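Local coordinates for protein restriction endonuclease (Mycobacterium sp., PDB 4F0Q) that cleaves DNA as a cytosine methylation-dependent restriction endonuclease, a tetramer whose subunits carry a magnesium-binding nuclease domain of the PD-(D/E)XK superfamily, at residues Gln287-Phe292 with Ala432-Thr437; Ala299-Ala304 with Leu324-Gly329; Ser305-Glu310 with Val407-Gly412. All coordinates share one frame; numbering follows the deposited sequence.

In the fold
All three contacts lie in the nuclease half of the chain and are largely buried. Helix 297-314 supplies one segment of contact 2 and one of contact 3; it also touches contact 1, where Leu433 and Thr437 pack on Leu303. Contact 1 joins two helices through leucine and phenylalanine side chains, and contact 3 sets a helix on the end strand 406-409 with a sparser, wholly apolar touch. Contact 2 differs in chemistry: beside a leucine pair it has a charged, watered end close to the magnesium ion, running out to a loop that reaches the surface at Ser328 and Gly329. A probable hydrogen bond from Arg306 to Ser436 ties contact 3 to contact 1.

Contact 1: Gln287-Phe292 with Ala432-Thr437; sequences QTLYKF and ALLAST
Phe292, whose ring rests on Leu434, donates its N to Thr288 O (2.9 Å) in the regular helical pattern, while its own carbonyl oxygen accepts from Arg296 NH1. With CG anti to the backbone N (chi1 -174°), the ring swings over to helix 430-440 and lays one face against the leucine. Leu434 CD1 sits 3.9 Å from the centroid of the Phe292 ring and only 17° off its normal, a CH-pi contact over the face. Toward the outer rim of the ring Leu434 CB comes within 3.7 Å of Phe292 CE2, the two side chains sliding past each other in opposite directions. The contact joins helices 281-292 and 430-440, which both pack on helix 297-314, the helix that lies on the mixed sheet of the PD-(D/E)XK nuclease fold. The other branch of the Leu434 fork serves Leu289: its CD2 meets Leu289 CD2 at 3.8 Å, the two side chains crossing at about a right angle. Leu289 also reaches Leu414 and Val418 on helix 411-425. One turn from Leu434's backbone, Thr437 OG1 is hydrogen-bonded to Tyr293 OH, and the aromatic ring of Phe292 has a cation-pi partner in Arg296.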
loop_
_atom_site.group_PDB
_atom_site.type_symbol
_atom_site.label_atom_id
_atom_site.label_comp_id
_atom_site.label_asym_id
_atom_site.label_seq_id
_atom_site.Cartn_x
_atom_site.Cartn_y
_atom_site.Cartn_z
ATOM N N GLN A 287 5.652 24.811 18.573
ATOM C CA GLN A 287 4.840 25.689 19.409
ATOM C C GLN A 287 4.132 26.734 18.557
ATOM O O GLN A 287 2.945 27.011 18.753
ATOM C CB GLN A 287 5.697 26.361 20.484
ATOM C CG GLN A 287 6.197 25.403 21.549
ATOM C CD GLN A 287 5.067 24.663 22.238
ATOM O OE1 GLN A 287 5.115 23.443 22.398
ATOM N NE2 GLN A 287 4.043 25.399 22.650
ATOM N N THR A 288 4.864 27.303 17.604
ATOM C CA THR A 288 4.289 28.257 16.666
ATOM C C THR A 288 3.158 27.611 15.872
ATOM O O THR A 288 2.090 28.200 15.701
ATOM C CB THR A 288 5.351 28.797 15.690
ATOM O OG1 THR A 288 6.432 29.379 16.428
ATOM C CG2 THR A 288 4.748 29.848 14.773
ATOM N N LEU A 289 3.396 26.389 15.402
ATOM C CA LEU A 289 2.405 25.655 14.619
ATOM C C LEU A 289 1.135 25.373 15.415
ATOM O O LEU A 289 0.030 25.469 14.883
ATOM C CB LEU A 289 2.994 24.345 14.087
ATOM C CG LEU A 289 4.072 24.459 13.006
ATOM C CD1 LEU A 289 4.575 23.081 12.599
ATOM C CD2 LEU A 289 3.544 25.217 11.800
ATOM N N TYR A 290 1.293 25.025 16.689
ATOM C CA TYR A 290 0.137 24.757 17.536
ATOM C C TYR A 290 -0.638 26.031 17.849
ATOM O O TYR A 290 -1.865 26.055 17.755
ATOM C CB TYR A 290 0.541 24.065 18.839
ATOM C CG TYR A 290 -0.584 24.027 19.848
ATOM C CD1 TYR A 290 -1.710 23.246 19.627
ATOM C CD2 TYR A 290 -0.528 24.783 21.011
ATOM C CE1 TYR A 290 -2.746 23.213 20.539
ATOM C CE2 TYR A 290 -1.560 24.757 21.929
ATOM C CZ TYR A 290 -2.666 23.969 21.687
ATOM O OH TYR A 290 -3.699 23.936 22.596
ATOM N N LYS A 291 0.082 27.084 18.224
ATOM C CA LYS A 291 -0.550 28.354 18.572
ATOM C C LYS A 291 -1.251 28.990 17.375
ATOM O O LYS A 291 -2.256 29.685 17.533
ATOM C CB LYS A 291 0.478 29.323 19.160
ATOM C CG LYS A 291 1.035 28.889 20.505
ATOM C CD LYS A 291 2.170 29.796 20.952
ATOM C CE LYS A 291 2.785 29.307 22.254
ATOM N NZ LYS A 291 3.945 30.143 22.667
ATOM N N PHE A 292 -0.721 28.750 16.180
ATOM C CA PHE A 292 -1.306 29.303 14.964
ATOM C C PHE A 292 -2.548 28.528 14.538
ATOM O O PHE A 292 -3.604 29.113 14.299
ATOM C CB PHE A 292 -0.280 29.310 13.829
ATOM C CG PHE A 292 -0.763 29.991 12.580
ATOM C CD1 PHE A 292 -0.740 31.372 12.475
ATOM C CD2 PHE A 292 -1.235 29.251 11.508
ATOM C CE1 PHE A 292 -1.182 32.002 11.329
ATOM C CE2 PHE A 292 -1.677 29.876 10.358
ATOM C CZ PHE A 292 -1.649 31.253 10.269
ATOM N N ALA A 432 5.051 32.652 5.304
ATOM C CA ALA A 432 4.650 32.470 3.913
ATOM C C ALA A 432 3.842 31.185 3.758
ATOM O O ALA A 432 2.759 31.183 3.165
ATOM C CB ALA A 432 5.873 32.446 3.006
ATOM N N LEU A 433 4.367 30.100 4.320
ATOM C CA LEU A 433 3.688 28.811 4.287
ATOM C C LEU A 433 2.370 28.845 5.055
ATOM O O LEU A 433 1.340 28.384 4.553
ATOM C CB LEU A 433 4.591 27.710 4.847
ATOM C CG LEU A 433 3.973 26.312 4.922
ATOM C CD1 LEU A 433 3.543 25.840 3.543
ATOM C CD2 LEU A 433 4.943 25.324 5.550
ATOM N N LEU A 434 2.399 29.390 6.271
ATOM C CA LEU A 434 1.192 29.429 7.096
ATOM C C LEU A 434 0.070 30.229 6.428
ATOM O O LEU A 434 -1.073 29.767 6.341
ATOM C CB LEU A 434 1.491 29.988 8.490
ATOM C CG LEU A 434 2.565 29.277 9.323
ATOM C CD1 LEU A 434 2.471 29.685 10.787
ATOM C CD2 LEU A 434 2.484 27.764 9.176
ATOM N N ALA A 435 0.410 31.421 5.947
ATOM C CA ALA A 435 -0.545 32.278 5.254
ATOM C C ALA A 435 -1.023 31.631 3.962
ATOM O O ALA A 435 -2.168 31.821 3.553
ATOM C CB ALA A 435 0.067 33.642 4.970
ATOM N N SER A 436 -0.140 30.871 3.319
ATOM C CA SER A 436 -0.534 30.093 2.151
ATOM C C SER A 436 -1.632 29.101 2.524
ATOM O O SER A 436 -2.651 28.999 1.836
ATOM C CB SER A 436 0.668 29.355 1.561
ATOM O OG SER A 436 0.276 28.520 0.487
ATOM N N THR A 437 -1.423 28.384 3.625
ATOM C CA THR A 437 -2.398 27.401 4.091
ATOM C C THR A 437 -3.724 28.048 4.484
ATOM O O THR A 437 -4.794 27.483 4.245
ATOM C CB THR A 437 -1.866 26.577 5.283
ATOM O OG1 THR A 437 -1.596 27.445 6.390
ATOM C CG2 THR A 437 -0.594 25.836 4.894
#

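Contact 2: Ala299-Ala304 with Leu324-Gly329; sequences AFELLA and LSRSSG
Leu302 and Leu324 form the close-packed part of this contact, their side chains crossing at about a right angle. Leu324 sets both methyls against the helix: CD1 lies 3.9 Å from Leu302 CD1, and CD2 comes to 3.9 Å from the backbone N of Leu302. Toward the loop the fit slackens. Glu301, its chain extended beyond CG (chi2 177°), holds OE2 4.4 Å from Arg326 NH2, near the guanidinium plane but too far for a salt bridge. A water lies between them: it accepts from Arg326 NE at 2.8 Å, in the guanidinium plane, and sits against Glu301 OE2 at a distance too short to be trusted. The same water gives a weak bond to Gly329 O (3.4 Å) on the exposed loop. The stronger partners are elsewhere, His298 for Glu301 OE1 and, for Arg326 NH2, a salt bridge to Asp334, a magnesium ligand it may help to position. The Glu301 side chain is about 4 Å from the magnesium ion, consistent with a place at the edge of a PD-(D/E)XK metal site. Helix 430-440 reaches Leu302 through Glu440, strand 335-342 packs Phe335 on Leu324, and the backbones of Ala444 and Thr446 hydrogen-bond to that of Leu324.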
loop_
_atom_site.group_PDB
_atom_site.type_symbol
_atom_site.label_atom_id
_atom_site.label_comp_id
_atom_site.label_asym_id
_atom_site.label_seq_id
_atom_site.Cartn_x
_atom_site.Cartn_y
_atom_site.Cartn_z
ATOM N N ALA A 299 -7.028 24.801 7.615
ATOM C CA ALA A 299 -5.742 25.308 7.156
ATOM C C ALA A 299 -4.660 24.337 7.609
ATOM O O ALA A 299 -3.709 24.049 6.874
ATOM C CB ALA A 299 -5.486 26.696 7.717
ATOM N N PHE A 300 -4.824 23.824 8.824
ATOM C CA PHE A 300 -3.930 22.803 9.346
ATOM C C PHE A 300 -4.107 21.506 8.571
ATOM O O PHE A 300 -3.175 20.717 8.462
ATOM C CB PHE A 300 -4.174 22.565 10.837
ATOM C CG PHE A 300 -3.266 21.530 11.437
ATOM C CD1 PHE A 300 -1.951 21.841 11.746
ATOM C CD2 PHE A 300 -3.724 20.247 11.689
ATOM C CE1 PHE A 300 -1.109 20.890 12.296
ATOM C CE2 PHE A 300 -2.888 19.293 12.239
ATOM C CZ PHE A 300 -1.579 19.615 12.543
ATOM N N GLU A 301 -5.305 21.286 8.039
ATOM C CA GLU A 301 -5.540 20.132 7.176
ATOM C C GLU A 301 -4.751 20.251 5.869
ATOM O O GLU A 301 -4.146 19.280 5.408
ATOM C CB GLU A 301 -7.036 19.953 6.895
ATOM C CG GLU A 301 -7.855 19.579 8.121
ATOM C CD GLU A 301 -9.338 19.472 7.827
ATOM O OE1 GLU A 301 -9.761 19.884 6.727
ATOM O OE2 GLU A 301 -10.083 18.972 8.698
ATOM N N LEU A 302 -4.753 21.445 5.283
ATOM C CA LEU A 302 -3.985 21.700 4.064
ATOM C C LEU A 302 -2.486 21.550 4.319
ATOM O O LEU A 302 -1.766 20.882 3.554
ATOM C CB LEU A 302 -4.289 23.098 3.521
ATOM C CG LEU A 302 -3.594 23.479 2.212
ATOM C CD1 LEU A 302 -3.972 22.510 1.102
ATOM C CD2 LEU A 302 -3.931 24.908 1.817
ATOM N N LEU A 303 -2.023 22.176 5.399
ATOM C CA LEU A 303 -0.629 22.057 5.810
ATOM C C LEU A 303 -0.250 20.595 6.006
ATOM O O LEU A 303 0.834 20.173 5.618
ATOM C CB LEU A 303 -0.369 22.831 7.103
ATOM C CG LEU A 303 1.043 22.651 7.671
ATOM C CD1 LEU A 303 2.081 23.276 6.751
ATOM C CD2 LEU A 303 1.155 23.213 9.077
ATOM N N ALA A 304 -1.154 19.825 6.601
ATOM C CA ALA A 304 -0.913 18.410 6.850
ATOM C C ALA A 304 -0.862 17.622 5.549
ATOM O O ALA A 304 -0.128 16.644 5.445
ATOM C CB ALA A 304 -1.974 17.841 7.770
ATOM N N LEU A 324 -8.883 18.250 -0.327
ATOM C CA LEU A 324 -9.358 18.284 1.052
ATOM C C LEU A 324 -10.826 17.878 1.105
ATOM O O LEU A 324 -11.567 18.075 0.142
ATOM C CB LEU A 324 -9.176 19.678 1.658
ATOM C CG LEU A 324 -7.892 19.955 2.448
ATOM C CD1 LEU A 324 -6.654 19.734 1.594
ATOM C CD2 LEU A 324 -7.910 21.368 3.011
ATOM N N SER A 325 -11.244 17.314 2.234
ATOM C CA SER A 325 -12.607 16.816 2.382
ATOM C C SER A 325 -13.640 17.941 2.446
ATOM O O SER A 325 -14.638 17.915 1.726
ATOM C CB SER A 325 -12.719 15.926 3.622
ATOM O OG SER A 325 -11.843 14.816 3.534
ATOM N N ARG A 326 -13.398 18.921 3.311
ATOM C CA ARG A 326 -14.327 20.034 3.484
ATOM C C ARG A 326 -13.624 21.291 3.981
ATOM O O ARG A 326 -12.480 21.238 4.433
ATOM C CB ARG A 326 -15.456 19.656 4.447
ATOM C CG ARG A 326 -14.976 19.179 5.807
ATOM C CD ARG A 326 -14.970 17.664 5.883
ATOM N NE ARG A 326 -13.951 17.173 6.803
ATOM C CZ ARG A 326 -13.693 15.887 7.012
ATOM N NH1 ARG A 326 -14.384 14.957 6.368
ATOM N NH2 ARG A 326 -12.742 15.531 7.865
ATOM N N SER A 327 -14.319 22.421 3.892
ATOM C CA SER A 327 -13.785 23.695 4.359
ATOM C C SER A 327 -14.416 24.082 5.691
ATOM O O SER A 327 -14.045 25.085 6.300
ATOM C CB SER A 327 -14.022 24.780 3.323
ATOM N N SER A 328 -15.375 23.276 6.136
ATOM C CA SER A 328 -16.048 23.497 7.410
ATOM C C SER A 328 -16.608 22.183 7.943
ATOM O O SER A 328 -16.992 21.306 7.170
ATOM C CB SER A 328 -17.171 24.525 7.258
ATOM O OG SER A 328 -18.169 24.062 6.366
ATOM N N GLY A 329 -16.650 22.051 9.264
ATOM C CA GLY A 329 -17.144 20.837 9.888
ATOM C C GLY A 329 -16.028 19.863 10.218
ATOM O O GLY A 329 -14.859 20.244 10.283
HETATM O O HOH W 1 -12.451 18.406 8.824
#

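Contact 3: Ser305-Glu310 with Val407-Gly412; sequences SRVAAE and VLIAGG
Ile409 turns CG1 anti to its carbonyl carbon (chi1 -54°) and runs straight on to CD1 (chi2 -177°), which carries that methyl to the helix, while CG2 faces Val307. CD1 ends over the backbone of Ala308, 4.2 Å from its CA. On the neighbouring residue of the helix, Val307 presents CG1, placed anti to the backbone N (chi1 166°), to Ile409 CG2 at 4.3 Å. One isoleucine therefore straddles two successive helix residues, and the touch is light, burying 90 Å² in all. It sets helix 297-314 against the end of the five-stranded mixed sheet in the nuclease fold: strand 406-409 is outermost within the chain and runs parallel to strand 381-387, to which it is joined by a beta-alpha-beta crossover through helix 393-401. Val384 of that adjacent strand packs on both Ile409 and Ala308, extending the apolar layer, and Val307 turns also to Thr417, Val418 and Met421 of helix 411-425. No hydrogen bond links the two segments. The touch lies away from the metal site, the Ala308 side chain being about 13 Å from the magnesium ion; the same helix meets Leu254 of a neighbouring subunit through Arg306.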
loop_
_atom_site.group_PDB
_atom_site.type_symbol
_atom_site.label_atom_id
_atom_site.label_comp_id
_atom_site.label_asym_id
_atom_site.label_seq_id
_atom_site.Cartn_x
_atom_site.Cartn_y
_atom_site.Cartn_z
ATOM N N SER A 305 -1.649 18.042 4.563
ATOM C CA SER A 305 -1.608 17.404 3.250
ATOM C C SER A 305 -0.253 17.647 2.587
ATOM O O SER A 305 0.369 16.717 2.055
ATOM C CB SER A 305 -2.742 17.912 2.357
ATOM O OG SER A 305 -2.615 19.299 2.104
ATOM N N ARG A 306 0.206 18.895 2.630
ATOM C CA ARG A 306 1.509 19.230 2.054
ATOM C C ARG A 306 2.656 18.504 2.760
ATOM O O ARG A 306 3.567 17.975 2.113
ATOM C CB ARG A 306 1.738 20.743 2.077
ATOM C CG ARG A 306 0.797 21.518 1.169
ATOM C CD ARG A 306 1.145 22.994 1.138
ATOM N NE ARG A 306 0.265 23.741 0.243
ATOM C CZ ARG A 306 0.358 25.049 0.023
ATOM N NH1 ARG A 306 1.297 25.761 0.632
ATOM N NH2 ARG A 306 -0.486 25.644 -0.807
ATOM N N VAL A 307 2.598 18.479 4.088
ATOM C CA VAL A 307 3.602 17.809 4.906
ATOM C C VAL A 307 3.620 16.310 4.626
ATOM O O VAL A 307 4.684 15.702 4.535
ATOM C CB VAL A 307 3.364 18.060 6.413
ATOM C CG1 VAL A 307 4.189 17.102 7.264
ATOM C CG2 VAL A 307 3.687 19.501 6.765
ATOM N N ALA A 308 2.436 15.723 4.482
ATOM C CA ALA A 308 2.321 14.311 4.141
ATOM C C ALA A 308 2.963 14.048 2.787
ATOM O O ALA A 308 3.729 13.094 2.629
ATOM C CB ALA A 308 0.864 13.881 4.132
ATOM N N ALA A 309 2.651 14.905 1.817
ATOM C CA ALA A 309 3.246 14.804 0.486
ATOM C C ALA A 309 4.772 14.835 0.556
ATOM O O ALA A 309 5.453 14.031 -0.089
ATOM C CB ALA A 309 2.734 15.922 -0.407
ATOM N N GLU A 310 5.301 15.757 1.355
ATOM C CA GLU A 310 6.746 15.895 1.516
ATOM C C GLU A 310 7.373 14.651 2.151
ATOM O O GLU A 310 8.399 14.148 1.683
ATOM C CB GLU A 310 7.076 17.138 2.349
ATOM C CG GLU A 310 8.564 17.381 2.544
ATOM C CD GLU A 310 9.279 17.736 1.253
ATOM O OE1 GLU A 310 8.623 18.265 0.330
ATOM O OE2 GLU A 310 10.500 17.483 1.160
ATOM N N VAL A 407 0.691 5.784 8.275
ATOM C CA VAL A 407 1.914 6.536 8.521
ATOM C C VAL A 407 1.685 7.548 9.637
ATOM O O VAL A 407 0.739 8.333 9.590
ATOM C CB VAL A 407 2.385 7.271 7.251
ATOM C CG1 VAL A 407 3.632 8.091 7.541
ATOM C CG2 VAL A 407 2.642 6.278 6.129
ATOM N N LEU A 408 2.553 7.522 10.644
ATOM C CA LEU A 408 2.419 8.416 11.788
ATOM C C LEU A 408 3.327 9.634 11.668
ATOM O O LEU A 408 4.541 9.504 11.520
ATOM C CB LEU A 408 2.719 7.672 13.090
ATOM C CG LEU A 408 1.795 6.506 13.444
ATOM C CD1 LEU A 408 2.147 5.942 14.812
ATOM C CD2 LEU A 408 0.338 6.939 13.396
ATOM N N ILE A 409 2.727 10.817 11.733
ATOM C CA ILE A 409 3.478 12.066 11.723
ATOM C C ILE A 409 3.148 12.887 12.967
ATOM O O ILE A 409 2.138 13.594 13.012
ATOM C CB ILE A 409 3.186 12.899 10.459
ATOM C CG1 ILE A 409 3.432 12.062 9.201
ATOM C CG2 ILE A 409 4.041 14.157 10.441
ATOM C CD1 ILE A 409 3.240 12.824 7.907
ATOM N N ALA A 410 4.004 12.777 13.979
ATOM C CA ALA A 410 3.802 13.477 15.240
ATOM C C ALA A 410 4.488 14.841 15.240
ATOM O O ALA A 410 4.893 15.338 14.190
ATOM C CB ALA A 410 4.296 12.629 16.404
ATOM N N GLY A 411 4.623 15.428 16.426
ATOM C CA GLY A 411 5.143 16.776 16.575
ATOM C C GLY A 411 6.543 17.008 16.040
ATOM O O GLY A 411 6.791 17.998 15.353
ATOM N N GLY A 412 7.464 16.104 16.361
ATOM C CA GLY A 412 8.842 16.233 15.922
ATOM C C GLY A 412 8.983 16.133 14.417
ATOM O O GLY A 412 9.637 16.967 13.784
#